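Side-chain contact in thiamine monophosphate kinase (Aquifex aeolicus, PDB 1VQV), which probably catalyses the ATP-dependent phosphorylation of thiamine monophosphate to thiamine pyrophosphate, the active form of vitamin B1: residues Asn238-Lys241 with Met242-Lys246. Numbering follows the deposited sequence.
With PO4 (phosphate ion), chain E.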
loop_
_atom_site.group_PDB
_atom_site.type_symbol
_atom_site.label_atom_id
_atom_site.label_comp_id
_atom_site.label_asym_id
_atom_site.label_seq_id
_atom_site.Cartn_x
_atom_site.Cartn_y
_atom_site.Cartn_z
ATOM N N ASN B 238 -0.995 34.703 -9.115
ATOM C CA ASN B 238 -0.173 35.895 -8.951
ATOM C C ASN B 238 1.296 35.626 -8.608
ATOM O O ASN B 238 2.182 36.304 -9.130
ATOM C CB ASN B 238 -0.811 36.812 -7.902
ATOM C CG ASN B 238 -1.993 37.610 -8.464
ATOM O OD1 ASN B 238 -3.073 37.060 -8.763
ATOM N ND2 ASN B 238 -1.789 38.916 -8.623
ATOM N N GLU B 239 1.564 34.652 -7.740
ATOM C CA GLU B 239 2.946 34.345 -7.394
ATOM C C GLU B 239 3.675 33.605 -8.522
ATOM O O GLU B 239 4.894 33.729 -8.661
ATOM C CB GLU B 239 3.014 33.568 -6.074
ATOM C CG GLU B 239 1.775 32.773 -5.701
ATOM C CD GLU B 239 0.596 33.647 -5.315
ATOM O OE1 GLU B 239 0.707 34.452 -4.362
ATOM O OE2 GLU B 239 -0.455 33.511 -5.967
ATOM N N LEU B 240 2.933 32.858 -9.340
ATOM C CA LEU B 240 3.556 32.166 -10.459
ATOM C C LEU B 240 3.959 33.243 -11.461
ATOM O O LEU B 240 5.007 33.158 -12.112
ATOM C CB LEU B 240 2.607 31.170 -11.129
ATOM C CG LEU B 240 3.246 30.495 -12.356
ATOM C CD1 LEU B 240 4.524 29.817 -11.943
ATOM C CD2 LEU B 240 2.302 29.485 -12.968
ATOM N N LYS B 241 3.128 34.270 -11.577
ATOM C CA LYS B 241 3.442 35.364 -12.488
ATOM C C LYS B 241 4.725 36.043 -12.018
ATOM O O LYS B 241 5.678 36.212 -12.789
ATOM C CB LYS B 241 2.300 36.375 -12.523
ATOM C CG LYS B 241 1.141 35.889 -13.329
ATOM C CD LYS B 241 -0.002 36.851 -13.235
ATOM C CE LYS B 241 -1.143 36.421 -14.135
ATOM N NZ LYS B 241 -2.213 37.425 -13.993
HETATM N N MSE B 242 4.730 36.415 -10.742
HETATM C CA MSE B 242 5.866 37.071 -10.106
HETATM C C MSE B 242 7.108 36.185 -10.182
HETATM O O MSE B 242 8.182 36.633 -10.594
HETATM C CB MSE B 242 5.510 37.388 -8.655
HETATM C CG MSE B 242 4.212 38.180 -8.526
HETATM SE SE MSE B 242 3.744 38.674 -6.692
HETATM C CE MSE B 242 2.357 37.350 -6.285
ATOM N N TYR B 243 6.958 34.921 -9.797
ATOM C CA TYR B 243 8.061 33.978 -9.852
ATOM C C TYR B 243 8.672 34.012 -11.249
ATOM O O TYR B 243 9.892 34.050 -11.415
ATOM C CB TYR B 243 7.565 32.565 -9.583
ATOM C CG TYR B 243 8.629 31.538 -9.837
ATOM C CD1 TYR B 243 9.586 31.241 -8.859
ATOM C CD2 TYR B 243 8.732 30.909 -11.080
ATOM C CE1 TYR B 243 10.616 30.350 -9.113
ATOM C CE2 TYR B 243 9.765 30.014 -11.344
ATOM C CZ TYR B 243 10.700 29.741 -10.353
ATOM O OH TYR B 243 11.717 28.861 -10.598
ATOM N N CYS B 244 7.804 33.967 -12.254
ATOM C CA CYS B 244 8.231 33.992 -13.648
ATOM C C CYS B 244 9.005 35.256 -13.993
ATOM O O CYS B 244 10.132 35.187 -14.475
ATOM C CB CYS B 244 7.019 33.861 -14.566
ATOM S SG CYS B 244 6.457 32.170 -14.723
ATOM N N GLU B 245 8.395 36.408 -13.750
ATOM C CA GLU B 245 9.051 37.667 -14.038
ATOM C C GLU B 245 10.407 37.681 -13.337
ATOM O O GLU B 245 11.437 37.914 -13.969
ATOM C CB GLU B 245 8.186 38.848 -13.559
ATOM C CG GLU B 245 8.729 40.249 -13.910
ATOM C CD GLU B 245 9.174 40.374 -15.381
ATOM O OE1 GLU B 245 10.174 39.707 -15.763
ATOM O OE2 GLU B 245 8.535 41.132 -16.162
ATOM N N LYS B 246 10.413 37.394 -12.040
ATOM C CA LYS B 246 11.653 37.412 -11.285
ATOM C C LYS B 246 12.728 36.480 -11.782
ATOM O O LYS B 246 13.896 36.848 -11.765
ATOM C CB LYS B 246 11.404 37.121 -9.814
ATOM C CG LYS B 246 12.690 37.058 -8.992
ATOM C CD LYS B 246 12.359 37.102 -7.525
ATOM C CE LYS B 246 13.562 37.015 -6.632
ATOM N NZ LYS B 246 13.081 37.351 -5.261
HETATM P P PO4 E . -3.929 33.812 -6.265
HETATM O O1 PO4 E . -3.925 34.868 -7.299
HETATM O O2 PO4 E . -5.122 32.956 -6.439
HETATM O O3 PO4 E . -2.717 32.988 -6.396
HETATM O O4 PO4 E . -3.953 34.437 -4.921
#
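Cys244 and Glu245 each bond back four residues in regular alpha-helical geometry, Cys244 N to Leu240 O at 2.9 Å and Glu245 N to Lys241 O at 2.9 Å, the latter with an N-H...O angle of 172°. On one flank, selenomethionine Met242 runs back toward the N-terminal end of the helix. Its chain is extended as far as SE and then bends (chi3 -102°), which lays the terminal methyl over the Asn238-Glu239 backbone: CE lies 3.6 Å from Asn238 CB and 3.8 Å from Glu239 CB, but the side chain is modelled too close to the Asn238 carbonyl, so its exact placement is doubtful. The side chains of Glu239 and Met242 run side by side and point the same way. On the buried flank, Leu240 has CG anti to the backbone N (chi1 177°), and its CD1 branch reaches Cys244 SG at 4.1 Å and approaches the Tyr243 ring obliquely, 4.4 Å from CD2. In this PurM-like enzyme, helix 238-246 follows strand 226-229 of the mixed sheet that also contains strands 150-153, 204-208 and 263-268, and this flank packs against helices 159-168, 176-186 and 251-256, far from the substrate and metal sites; Tyr243 stacks on Tyr247, and its hydroxyl is hydrogen-bonded to Glu165. At the first turn, a phosphate ion, probably from the crystallisation liquor, receives a weak hydrogen bond from Asn238 N to O1 (3.5 Å). Ser237 OG is hydrogen-bonded to both Glu239 OE2 and Leu240 N.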